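SmhB (Serratia marcescens, PDB 6ZZ5) is the B component of the tripartite alpha-pore-forming toxin Smh and probably helps build the membrane pore with its partner proteins. Local coordinates at residues L20-Y25 with T269-A274; I33-G38 with R48-G53; A178-G183 with M218-A223; L186-A191 with T328-Q333; T209-G214 with S258-G263. All blocks are in the same frame, centred on the assembly; numbering follows the deposited sequence.

Contact 1 (L20-Y25 with T269-A274)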
# COMPACT_ATOMS: atom_id res chain seq x y z
N LEU A 20 -0.77 -3.62 1.48
CA LEU A 20 -1.74 -4.50 0.78
C LEU A 20 -2.45 -3.78 -0.35
O LEU A 20 -2.68 -4.37 -1.42
CB LEU A 20 -2.75 -5.02 1.78
CG LEU A 20 -2.18 -6.02 2.80
CD1 LEU A 20 -3.27 -6.52 3.67
CD2 LEU A 20 -1.49 -7.18 2.12
N HIS A 21 -2.71 -2.51 -0.16
CA HIS A 21 -3.39 -1.68 -1.20
C HIS A 21 -2.43 -1.50 -2.38
O HIS A 21 -2.81 -1.78 -3.55
CB HIS A 21 -3.81 -0.35 -0.54
CG HIS A 21 -4.63 0.55 -1.39
ND1 HIS A 21 -5.18 1.75 -0.91
CD2 HIS A 21 -5.05 0.40 -2.68
CE1 HIS A 21 -5.85 2.32 -1.91
NE2 HIS A 21 -5.77 1.50 -3.01
N ILE A 22 -1.21 -1.00 -2.14
CA ILE A 22 -0.22 -0.83 -3.25
C ILE A 22 0.11 -2.20 -3.87
O ILE A 22 0.21 -2.28 -5.11
CB ILE A 22 1.02 -0.00 -2.84
CG1 ILE A 22 1.95 0.19 -4.06
CG2 ILE A 22 1.79 -0.58 -1.66
CD1 ILE A 22 3.03 1.23 -3.85
N GLN A 23 0.17 -3.29 -3.10
CA GLN A 23 0.45 -4.62 -3.70
C GLN A 23 -0.65 -4.97 -4.75
O GLN A 23 -0.33 -5.34 -5.91
CB GLN A 23 0.46 -5.71 -2.63
CG GLN A 23 0.59 -7.08 -3.20
CD GLN A 23 0.68 -8.10 -2.09
OE1 GLN A 23 -0.24 -8.26 -1.32
NE2 GLN A 23 1.76 -8.83 -2.04
N THR A 24 -1.91 -4.82 -4.38
CA THR A 24 -3.04 -5.09 -5.31
C THR A 24 -2.95 -4.16 -6.52
O THR A 24 -3.17 -4.63 -7.65
CB THR A 24 -4.38 -4.92 -4.61
OG1 THR A 24 -4.36 -5.80 -3.48
CG2 THR A 24 -5.55 -5.29 -5.49
N TYR A 25 -2.70 -2.88 -6.29
CA TYR A 25 -2.54 -1.91 -7.38
C TYR A 25 -1.47 -2.39 -8.36
O TYR A 25 -1.70 -2.34 -9.59
CB TYR A 25 -2.28 -0.50 -6.85
CG TYR A 25 -2.72 0.58 -7.81
CD1 TYR A 25 -2.00 0.82 -8.97
CD2 TYR A 25 -3.83 1.36 -7.55
CE1 TYR A 25 -2.43 1.77 -9.90
CE2 TYR A 25 -4.28 2.31 -8.46
CZ TYR A 25 -3.56 2.52 -9.62
OH TYR A 25 -4.04 3.47 -10.45
N THR A 269 0.53 7.64 -7.07
CA THR A 269 -0.28 8.03 -5.88
C THR A 269 -0.09 6.98 -4.78
O THR A 269 0.19 7.35 -3.61
CB THR A 269 -1.76 8.26 -6.20
OG1 THR A 269 -1.73 9.33 -7.14
CG2 THR A 269 -2.57 8.65 -4.99
N GLN A 270 -0.19 5.70 -5.14
CA GLN A 270 -0.01 4.60 -4.17
C GLN A 270 1.42 4.65 -3.61
O GLN A 270 1.61 4.43 -2.39
CB GLN A 270 -0.31 3.28 -4.85
CG GLN A 270 -1.73 3.17 -5.35
CD GLN A 270 -2.61 3.09 -4.14
OE1 GLN A 270 -2.39 2.28 -3.23
NE2 GLN A 270 -3.47 4.04 -4.01
N ALA A 271 2.41 4.91 -4.45
CA ALA A 271 3.82 4.93 -4.02
C ALA A 271 4.03 6.09 -3.04
O ALA A 271 4.77 5.89 -2.07
CB ALA A 271 4.78 5.02 -5.19
N GLN A 272 3.38 7.22 -3.27
CA GLN A 272 3.48 8.40 -2.37
C GLN A 272 2.94 7.99 -0.98
O GLN A 272 3.57 8.30 0.03
CB GLN A 272 2.81 9.62 -2.96
CG GLN A 272 2.99 10.90 -2.13
CD GLN A 272 4.39 11.46 -2.30
OE1 GLN A 272 4.78 11.83 -3.40
NE2 GLN A 272 5.18 11.41 -1.25
N SER A 273 1.81 7.32 -0.94
CA SER A 273 1.18 6.85 0.33
C SER A 273 2.10 5.84 1.00
O SER A 273 2.21 5.88 2.26
CB SER A 273 -0.21 6.27 0.12
OG SER A 273 -1.02 7.27 -0.50
N ALA A 274 2.79 5.03 0.23
CA ALA A 274 3.77 4.08 0.80
C ALA A 274 4.97 4.85 1.39
O ALA A 274 5.47 4.44 2.47
CB ALA A 274 4.20 3.04 -0.21

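Contact 2 (I33-G38 with R48-G53)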
# COMPACT_ATOMS: atom_id res chain seq x y z
N ILE A 33 -2.97 -5.67 -20.39
CA ILE A 33 -2.55 -6.11 -21.74
C ILE A 33 -2.05 -4.91 -22.51
O ILE A 33 -2.61 -3.80 -22.40
CB ILE A 33 -3.69 -6.85 -22.48
CG1 ILE A 33 -3.19 -7.51 -23.75
CG2 ILE A 33 -4.82 -5.92 -22.80
CD1 ILE A 33 -4.16 -8.54 -24.34
N PRO A 34 -0.96 -5.08 -23.29
CA PRO A 34 -0.47 -4.03 -24.17
C PRO A 34 -1.57 -3.65 -25.16
O PRO A 34 -2.42 -4.49 -25.52
CB PRO A 34 0.75 -4.63 -24.89
CG PRO A 34 1.17 -5.74 -23.97
CD PRO A 34 -0.09 -6.25 -23.31
N VAL A 35 -1.57 -2.37 -25.51
CA VAL A 35 -2.56 -1.76 -26.40
C VAL A 35 -2.24 -2.22 -27.83
O VAL A 35 -1.06 -2.47 -28.23
CB VAL A 35 -2.63 -0.23 -26.25
CG1 VAL A 35 -2.81 0.20 -24.82
CG2 VAL A 35 -1.45 0.49 -26.87
N ASP A 36 -3.28 -2.24 -28.63
CA ASP A 36 -3.25 -2.71 -30.02
C ASP A 36 -4.00 -1.65 -30.84
O ASP A 36 -5.22 -1.58 -30.73
CB ASP A 36 -3.92 -4.08 -30.08
CG ASP A 36 -3.91 -4.66 -31.47
OD1 ASP A 36 -3.41 -3.95 -32.41
OD2 ASP A 36 -4.44 -5.78 -31.61
N PHE A 37 -3.29 -0.83 -31.59
CA PHE A 37 -3.92 0.16 -32.49
C PHE A 37 -3.74 -0.35 -33.91
O PHE A 37 -3.61 0.50 -34.79
CB PHE A 37 -3.25 1.52 -32.31
CG PHE A 37 -3.47 2.16 -30.97
CD1 PHE A 37 -4.40 1.66 -30.07
CD2 PHE A 37 -2.71 3.27 -30.63
CE1 PHE A 37 -4.54 2.24 -28.82
CE2 PHE A 37 -2.86 3.87 -29.39
CZ PHE A 37 -3.80 3.37 -28.49
N GLY A 38 -3.68 -1.68 -34.09
CA GLY A 38 -3.33 -2.35 -35.35
C GLY A 38 -4.23 -1.89 -36.48
O GLY A 38 -3.75 -1.76 -37.64
N ARG A 48 3.49 2.17 -29.82
CA ARG A 48 4.86 1.83 -29.32
C ARG A 48 5.20 2.62 -28.08
O ARG A 48 5.74 2.04 -27.13
CB ARG A 48 5.89 2.00 -30.43
CG ARG A 48 5.82 0.85 -31.43
CD ARG A 48 7.18 0.25 -31.74
NE ARG A 48 7.77 1.16 -32.70
CZ ARG A 48 7.80 0.96 -34.01
NH1 ARG A 48 7.34 -0.16 -34.53
NH2 ARG A 48 8.35 1.88 -34.79
N GLN A 49 4.92 3.92 -28.10
CA GLN A 49 5.21 4.78 -26.92
C GLN A 49 4.41 4.27 -25.70
O GLN A 49 4.97 4.19 -24.60
CB GLN A 49 4.92 6.25 -27.26
CG GLN A 49 5.92 6.85 -28.22
CD GLN A 49 5.49 8.16 -28.82
OE1 GLN A 49 4.41 8.69 -28.56
NE2 GLN A 49 6.29 8.66 -29.74
N ILE A 50 3.13 4.01 -25.89
CA ILE A 50 2.25 3.57 -24.76
C ILE A 50 2.77 2.24 -24.21
O ILE A 50 2.76 2.05 -22.98
CB ILE A 50 0.80 3.48 -25.24
CG1 ILE A 50 0.25 4.87 -25.55
CG2 ILE A 50 -0.04 2.72 -24.22
CD1 ILE A 50 -0.98 4.79 -26.36
N ASN A 51 3.09 1.29 -25.10
CA ASN A 51 3.51 -0.05 -24.65
C ASN A 51 4.89 0.05 -24.00
O ASN A 51 5.16 -0.68 -23.03
CB ASN A 51 3.39 -1.03 -25.81
CG ASN A 51 1.93 -1.37 -26.07
OD1 ASN A 51 1.11 -1.19 -25.16
ND2 ASN A 51 1.62 -1.93 -27.23
N THR A 52 5.75 0.94 -24.46
CA THR A 52 7.05 1.21 -23.81
C THR A 52 6.74 1.70 -22.40
O THR A 52 7.35 1.17 -21.44
CB THR A 52 7.92 2.22 -24.59
OG1 THR A 52 8.19 1.54 -25.79
CG2 THR A 52 9.22 2.62 -23.90
N GLY A 53 5.85 2.68 -22.29
CA GLY A 53 5.38 3.14 -20.97
C GLY A 53 4.86 2.03 -20.08
O GLY A 53 5.18 1.97 -18.86

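Contact 3 (A178-G183 with M218-A223)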
# COMPACT_ATOMS: atom_id res chain seq x y z
N ALA A 178 -8.73 2.14 1.15
CA ALA A 178 -7.84 2.35 2.32
C ALA A 178 -8.62 2.01 3.60
O ALA A 178 -8.09 1.21 4.38
CB ALA A 178 -7.28 3.75 2.34
N GLY A 179 -9.86 2.50 3.73
CA GLY A 179 -10.74 2.30 4.90
C GLY A 179 -11.17 0.84 5.01
O GLY A 179 -11.23 0.32 6.12
N ILE A 180 -11.46 0.17 3.91
CA ILE A 180 -11.84 -1.28 3.94
C ILE A 180 -10.65 -2.07 4.48
O ILE A 180 -10.86 -2.93 5.35
CB ILE A 180 -12.33 -1.78 2.58
CG1 ILE A 180 -13.63 -1.09 2.19
CG2 ILE A 180 -12.52 -3.29 2.59
CD1 ILE A 180 -14.02 -1.23 0.71
N VAL A 181 -9.45 -1.83 3.98
CA VAL A 181 -8.27 -2.65 4.37
C VAL A 181 -7.92 -2.33 5.84
O VAL A 181 -7.63 -3.29 6.57
CB VAL A 181 -7.05 -2.48 3.45
CG1 VAL A 181 -5.88 -3.35 3.90
CG2 VAL A 181 -7.41 -2.84 2.01
N VAL A 182 -7.88 -1.06 6.24
CA VAL A 182 -7.68 -0.65 7.66
C VAL A 182 -8.68 -1.40 8.53
O VAL A 182 -8.29 -1.95 9.60
CB VAL A 182 -7.83 0.89 7.84
CG1 VAL A 182 -7.97 1.30 9.30
CG2 VAL A 182 -6.65 1.58 7.23
N GLY A 183 -9.97 -1.39 8.18
CA GLY A 183 -11.01 -2.06 8.99
C GLY A 183 -10.80 -3.57 9.05
O GLY A 183 -11.14 -4.20 10.06
N MET A 218 -10.85 -4.30 -3.25
CA MET A 218 -10.42 -4.98 -2.02
C MET A 218 -11.62 -4.99 -1.07
O MET A 218 -12.29 -3.96 -0.82
CB MET A 218 -9.21 -4.27 -1.42
CG MET A 218 -8.06 -4.04 -2.44
SD MET A 218 -6.56 -3.44 -1.68
CE MET A 218 -5.98 -4.85 -0.74
N MET A 219 -11.84 -6.15 -0.51
CA MET A 219 -12.97 -6.41 0.38
C MET A 219 -12.44 -7.25 1.53
O MET A 219 -11.29 -7.64 1.48
CB MET A 219 -14.06 -7.13 -0.42
CG MET A 219 -14.69 -6.18 -1.42
SD MET A 219 -15.38 -7.04 -2.79
CE MET A 219 -13.89 -7.68 -3.56
N THR A 220 -13.26 -7.47 2.54
CA THR A 220 -12.93 -8.29 3.72
C THR A 220 -13.76 -9.58 3.68
O THR A 220 -14.85 -9.62 3.08
CB THR A 220 -13.18 -7.52 5.02
OG1 THR A 220 -14.54 -7.09 5.02
CG2 THR A 220 -12.24 -6.35 5.17
N ALA A 221 -13.20 -10.65 4.24
CA ALA A 221 -13.91 -11.91 4.47
C ALA A 221 -13.81 -12.10 5.98
O ALA A 221 -12.69 -11.85 6.52
CB ALA A 221 -13.24 -13.04 3.69
N GLY A 222 -14.91 -12.42 6.65
CA GLY A 222 -14.76 -12.83 8.07
C GLY A 222 -14.21 -14.26 8.19
O GLY A 222 -14.06 -14.96 7.15
N ALA A 223 -13.95 -14.71 9.41
CA ALA A 223 -13.58 -16.11 9.75
C ALA A 223 -14.43 -17.09 8.94
O ALA A 223 -13.87 -18.04 8.38
CB ALA A 223 -13.78 -16.33 11.23

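Contact 4 (L186-A191 with T328-Q333)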
# COMPACT_ATOMS: atom_id res chain seq x y z
N LEU A 186 -6.90 -6.29 11.23
CA LEU A 186 -6.72 -6.90 12.56
C LEU A 186 -7.88 -7.85 12.88
O LEU A 186 -7.94 -8.29 14.04
CB LEU A 186 -6.60 -5.78 13.60
CG LEU A 186 -5.33 -4.93 13.45
CD1 LEU A 186 -5.17 -3.96 14.64
CD2 LEU A 186 -4.09 -5.82 13.32
N VAL A 187 -8.70 -8.25 11.89
CA VAL A 187 -9.80 -9.23 12.14
C VAL A 187 -9.19 -10.62 12.30
O VAL A 187 -8.56 -11.11 11.39
CB VAL A 187 -10.89 -9.19 11.04
CG1 VAL A 187 -11.88 -10.31 11.19
CG2 VAL A 187 -11.61 -7.85 11.01
N ILE A 188 -9.34 -11.22 13.47
CA ILE A 188 -8.79 -12.56 13.77
C ILE A 188 -9.51 -13.60 12.90
O ILE A 188 -10.74 -13.62 12.90
CB ILE A 188 -8.89 -12.86 15.29
CG1 ILE A 188 -8.00 -11.88 16.05
CG2 ILE A 188 -8.51 -14.32 15.54
CD1 ILE A 188 -7.99 -12.05 17.55
N GLY A 189 -8.76 -14.40 12.13
CA GLY A 189 -9.37 -15.41 11.24
C GLY A 189 -9.90 -14.82 9.94
O GLY A 189 -10.40 -15.60 9.14
N GLY A 190 -9.85 -13.50 9.76
CA GLY A 190 -10.36 -12.83 8.58
C GLY A 190 -9.34 -12.85 7.46
O GLY A 190 -8.20 -13.33 7.62
N ALA A 191 -9.75 -12.35 6.32
CA ALA A 191 -8.88 -12.26 5.14
C ALA A 191 -9.23 -10.99 4.37
O ALA A 191 -10.33 -10.41 4.57
CB ALA A 191 -9.04 -13.49 4.28
N THR A 328 1.29 -8.02 15.36
CA THR A 328 2.34 -8.56 14.47
C THR A 328 1.89 -9.92 13.94
O THR A 328 2.16 -10.21 12.77
CB THR A 328 3.72 -8.70 15.14
OG1 THR A 328 3.68 -9.63 16.23
CG2 THR A 328 4.23 -7.33 15.59
N LYS A 329 1.28 -10.75 14.78
CA LYS A 329 0.91 -12.14 14.42
C LYS A 329 -0.26 -12.09 13.41
O LYS A 329 -0.23 -12.82 12.38
CB LYS A 329 0.48 -12.97 15.64
CG LYS A 329 1.59 -13.25 16.67
CD LYS A 329 1.07 -14.00 17.92
CE LYS A 329 1.89 -13.80 19.19
NZ LYS A 329 3.25 -14.33 18.98
N ILE A 330 -1.23 -11.25 13.68
CA ILE A 330 -2.46 -11.13 12.82
C ILE A 330 -2.03 -10.54 11.49
O ILE A 330 -2.42 -11.08 10.44
CB ILE A 330 -3.56 -10.33 13.50
CG1 ILE A 330 -3.96 -10.95 14.85
CG2 ILE A 330 -4.78 -10.22 12.57
CD1 ILE A 330 -4.76 -10.00 15.73
N ILE A 331 -1.21 -9.52 11.53
CA ILE A 331 -0.75 -8.83 10.30
C ILE A 331 0.02 -9.82 9.44
O ILE A 331 -0.28 -9.92 8.21
CB ILE A 331 0.02 -7.54 10.60
CG1 ILE A 331 -0.95 -6.52 11.16
CG2 ILE A 331 0.74 -7.02 9.39
CD1 ILE A 331 -0.28 -5.32 11.72
N LYS A 332 0.96 -10.56 10.01
CA LYS A 332 1.71 -11.52 9.16
C LYS A 332 0.74 -12.51 8.47
O LYS A 332 0.94 -12.81 7.26
CB LYS A 332 2.81 -12.17 9.98
CG LYS A 332 3.98 -11.20 10.21
CD LYS A 332 4.93 -11.68 11.31
CE LYS A 332 5.56 -12.99 10.95
NZ LYS A 332 6.96 -12.79 10.59
N GLN A 333 -0.22 -13.04 9.21
CA GLN A 333 -1.22 -14.01 8.68
C GLN A 333 -2.04 -13.34 7.57
O GLN A 333 -2.26 -13.93 6.51
CB GLN A 333 -2.16 -14.50 9.78
CG GLN A 333 -1.55 -15.49 10.76
CD GLN A 333 -2.61 -15.93 11.75
OE1 GLN A 333 -3.27 -15.11 12.38
NE2 GLN A 333 -2.85 -17.22 11.81
O HOH W 1 -5.86 -13.81 11.65

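Contact 5 (T209-G214 with S258-G263)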
# COMPACT_ATOMS: atom_id res chain seq x y z
N THR A 209 -8.81 -1.67 -26.32
CA THR A 209 -8.21 -2.59 -25.30
C THR A 209 -8.81 -2.31 -23.92
O THR A 209 -8.86 -1.16 -23.52
CB THR A 209 -6.69 -2.37 -25.27
OG1 THR A 209 -6.22 -2.73 -26.57
CG2 THR A 209 -5.97 -3.19 -24.22
N PRO A 210 -9.20 -3.32 -23.13
CA PRO A 210 -9.72 -3.07 -21.79
C PRO A 210 -8.54 -2.65 -20.91
O PRO A 210 -7.47 -3.23 -21.09
CB PRO A 210 -10.21 -4.43 -21.28
CG PRO A 210 -9.41 -5.45 -22.10
CD PRO A 210 -9.16 -4.77 -23.43
N VAL A 211 -8.78 -1.72 -20.01
CA VAL A 211 -7.72 -1.22 -19.10
C VAL A 211 -8.07 -1.64 -17.68
O VAL A 211 -9.07 -1.15 -17.13
CB VAL A 211 -7.49 0.29 -19.28
CG1 VAL A 211 -6.47 0.83 -18.31
CG2 VAL A 211 -7.06 0.58 -20.71
N VAL A 212 -7.26 -2.52 -17.13
CA VAL A 212 -7.43 -3.02 -15.74
C VAL A 212 -6.44 -2.28 -14.83
O VAL A 212 -6.44 -2.51 -13.66
CB VAL A 212 -7.25 -4.55 -15.68
CG1 VAL A 212 -8.20 -5.28 -16.60
CG2 VAL A 212 -5.84 -5.00 -16.03
N MET A 213 -5.56 -1.47 -15.37
CA MET A 213 -4.56 -0.72 -14.59
C MET A 213 -5.28 0.25 -13.65
O MET A 213 -6.05 1.08 -14.13
CB MET A 213 -3.67 0.08 -15.52
CG MET A 213 -2.36 0.42 -14.91
SD MET A 213 -1.23 1.23 -16.09
CE MET A 213 -1.65 0.27 -17.51
N GLY A 214 -5.13 0.03 -12.37
CA GLY A 214 -5.86 0.69 -11.26
C GLY A 214 -7.31 0.22 -11.16
O GLY A 214 -8.05 0.80 -10.37
N SER A 258 -5.64 7.34 -22.18
CA SER A 258 -5.98 8.20 -21.01
C SER A 258 -6.12 7.29 -19.78
O SER A 258 -5.64 7.67 -18.68
CB SER A 258 -7.29 8.93 -21.22
OG SER A 258 -7.66 9.67 -20.07
N GLN A 259 -6.79 6.16 -19.96
CA GLN A 259 -7.03 5.20 -18.86
C GLN A 259 -5.68 4.63 -18.38
O GLN A 259 -5.45 4.56 -17.18
CB GLN A 259 -8.00 4.11 -19.30
CG GLN A 259 -9.43 4.60 -19.41
CD GLN A 259 -10.35 3.63 -20.11
OE1 GLN A 259 -9.91 2.59 -20.59
NE2 GLN A 259 -11.63 3.97 -20.20
N ILE A 260 -4.77 4.32 -19.29
CA ILE A 260 -3.43 3.85 -18.88
C ILE A 260 -2.73 4.97 -18.12
O ILE A 260 -2.09 4.65 -17.12
CB ILE A 260 -2.66 3.32 -20.09
CG1 ILE A 260 -3.25 1.96 -20.48
CG2 ILE A 260 -1.19 3.19 -19.78
CD1 ILE A 260 -2.94 1.57 -21.86
N GLY A 261 -2.84 6.22 -18.60
CA GLY A 261 -2.25 7.39 -17.93
C GLY A 261 -2.77 7.54 -16.50
O GLY A 261 -1.96 7.79 -15.58
N SER A 262 -4.06 7.40 -16.28
CA SER A 262 -4.69 7.50 -14.94
C SER A 262 -4.14 6.35 -14.10
O SER A 262 -3.86 6.61 -12.96
CB SER A 262 -6.19 7.47 -14.97
OG SER A 262 -6.69 8.54 -15.74
N GLY A 263 -3.94 5.17 -14.71
CA GLY A 263 -3.37 4.01 -14.00
C GLY A 263 -1.93 4.26 -13.59
O GLY A 263 -1.54 3.83 -12.51
O HOH W 2 -11.42 -0.28 -19.93
O HOH W 3 -7.10 3.24 -15.20

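Contact 1 (L20-Y25 with T269-A274)
Gln-270 reaches across from helix 252-300 and lays its side chain over two rings of helix 4-30, His-21 and Tyr-25. Its OE1 sits above the centre of the His-21 imidazole, 3.2 Å from the ring plane. The amide is tilted 46° to the imidazole, and NE2 stands near its rim, 3.6 Å from His-21 CE1. Further back along the chain, Gln-270 CG rests on one face of the Tyr-25 ring, 4.0 Å from its centroid, in a CH-pi contact. The bend that makes both contacts possible is at the second torsion (chi2 -69°), which turns the amide from the tyrosine toward the histidine. Ile-22 also runs past Gln-270, in the opposite sense, its CG1 lying 3.9 Å from Gln-270 CB. Because CG1 is anti to the backbone N, CD1 is carried out over the neighbouring helix, 4.2 Å from Ala-274 CB and 3.8 Å from Ala-271 N. The two segments run roughly antiparallel and their axes approach to 9.6 Å; Tyr-25 OH goes on to Gly-263 O further along helix 252-300. Between these segments the amide meets ring faces and alkyl groups, with no hydrogen bond, while Asp-174 and Gln-18 also touch the glutamine; its oxygen over the imidazole would suit an electron-poor, perhaps protonated, His-21.

Contact 2 (I33-G38 with R48-G53)
The side-chain oxygen of Asn-51, OD1, takes the backbone N-H of Val-35 at 2.9 Å, while the amide nitrogen of the same side chain gives a hydrogen to the Val-35 carbonyl. This second bond, Asn-51 ND2 to Val-35 O, is also 2.9 Å long and the straighter of the two, at 162° against 150°. Each donor lies in the plane of the carbonyl it meets, on a lone pair, and Val-35 O lies close to the Asn-51 amide plane. One carboxamide thus pairs with both the N-H and the C=O of a single residue, and the two bonds together fix the rotation of the amide. Pro-34 CA also stands 3.4 Å from Asn-51 OD1.

Next to this polar pair the contact is greasy. Val-35 CG2 meets Ile-50 CG2 at 3.7 Å, the two side chains crossing at about a right angle, and the same CG2 lies over one face of Phe-37, offset toward the rim. Ile-50 CD1 in turn touches Phe-37 CE2 at 3.7 Å. Val-256 and Ile-260 of helix 252-300 pack against Val-35, extending the apolar patch. Just beyond, Gly-38 N bonds to Asp-36 OD1 at 2.8 Å and closes an Asx turn, while Phe-37 N is taken by Glu-47. This is a connection between two successive bundle helices, 4-30 and 44-92, whose extended link folds back on the early turns of helix 44-92, with Asn-51 pairing to it as a strand edge would.

Contact 3 (A178-G183 with M218-A223)
Where the small beta sheet meets the helical body, the last turns of helix 156-184 lie along strand 216-221, and Ile-180 makes the closest contact with the strand. Its CG2 presses on the strand backbone, 3.5 Å from Met-218 O and 3.8 Å from Met-219 CA, while its CD1 comes within 3.6 Å of the same Met-218 carbonyl. That oxygen is buried by isoleucine methyls and has no polar partner in the model. The strand alternates as expected: Met-218 and Thr-220 direct their CB atoms to the helix and Met-219 turns away. Helix and strand segments run nearly parallel, 24° apart, in the alpha/beta packing of a head region, probably the counterpart of the head of ClyA-like toxins. Met-218 bends at its third torsion (chi3 70°), curling CE back to Val-181 CG2 at 3.7 Å; SD is 3.8 Å from that methyl. With Thr-220 OG1 between the backbone N and the carbonyl carbon (chi1 57°), CG2 is anti to the carbonyl carbon and comes to 3.7 Å from Ile-180 O and 4.0 Å from Ile-180 CG2, while OG1 makes a weak hydrogen bond to Gly-228 O on the next strand.

Contact 4 (L186-A191 with T328-Q333)
Leu-186, Ile-188 and Ile-330 bring a type II beta turn, Val-187 to Gly-190, against the side of helix 321-336. The turn carries the chain from the end of helix 156-184 into strand 191-196, and it is closed by Gly-190 N to Val-187 O at 3.2 Å. Gly-189 takes the positive phi (80°) that the third position of such a turn requires.

The apolar contacts come first. Ile-330 points at the loop and uses both branches: CG2 lies 3.8 Å from Leu-186 CA, over the main chain, and CD1 comes within 3.8 Å of Ile-188 CG1. With CG1 anti to the carbonyl carbon (chi1 -58°), CG2 faces Leu-186 and CD1 reaches Ile-188. Leu-186 works differently. Its CB points alongside the helix, yet the CD2 branch comes nearer, to 3.9 Å from Ile-331 CG1. Asn-13 of helix 4-30 touches both Leu-186 and Ile-331, so helix 4-30 borders this pair. Elsewhere on helix 321-336, Lys-332 NZ bonds to Thr-77 OG1 and Thr-328 OG1 to Gln-80 NE2, tying the same helix to helix 44-92.

Direct hydrogen bonds between the two segments are absent; the polar link is through water. At the turn itself, a single water accepts from Gly-189 N at 3.0 Å and donates to Gln-333 OE1 at 3.0 Å, joining Gly-189 to the helix.

Contact 5 (T209-G214 with S258-G263)
The flat group of this contact is the Gln-259 carboxamide, which is met at its oxygen end: Val-211 CG2 lies close to the amide plane, 3.5 Å from Gln-259 OE1, and Val-211 CB is 3.6 Å from the same oxygen. The glutamine chain is extended beyond CG, which lets the amide reach Val-211, and a water that accepts from Val-211 N donates weakly to the same OE1. Val-211 CG1, anti to the backbone N (chi1 177°), reaches Gln-259 CB at 3.8 Å and Ile-260 CG1 at 4.0 Å.

Met-213 supplies the second half. Its CG rests on the backbone of Gly-263, 3.8 Å from CA, a close approach possible because the helix has no side chain there. The chain then bends at its third torsion (chi3 -39°) and brings CE to 3.7 Å from Ile-260 CG2, with SD near Ile-260 O. A second water donates to both Met-213 O and Gln-259 O, the latter at 2.9 Å, bridging the main chains. Gln-32 also holds the loop, its side chain bonding to Pro-210 O, Val-212 N and Met-213 N. This is a connection between strands 191-196 and 216-221 packed on a long bundle helix, consistent with a ClyA-like head folded onto its helices.

Overall arrangement
Along the chain, contacts 2, 3 and 5 all fall inside the loop closed by contact 1, which joins helices 4-30 and 252-300 near the centre of the chain; contact 4 crosses it. Contact 5 also uses helix 252-300 and touches contact 1 through Tyr-25, their centres 16 Å apart. Contact 2, 12 Å from contact 5 between centres, packs against it through Val-35 and Ile-260. Contacts 3 and 4, centres 11 Å apart, are linked in the sheet by Ala-221 N to Ala-191 O. Contacts 2 and 4 are the far pair, about 40 Å between centres. Together they fold a small sheet region against a long helical bundle, consistent with the soluble form of a pore-forming toxin.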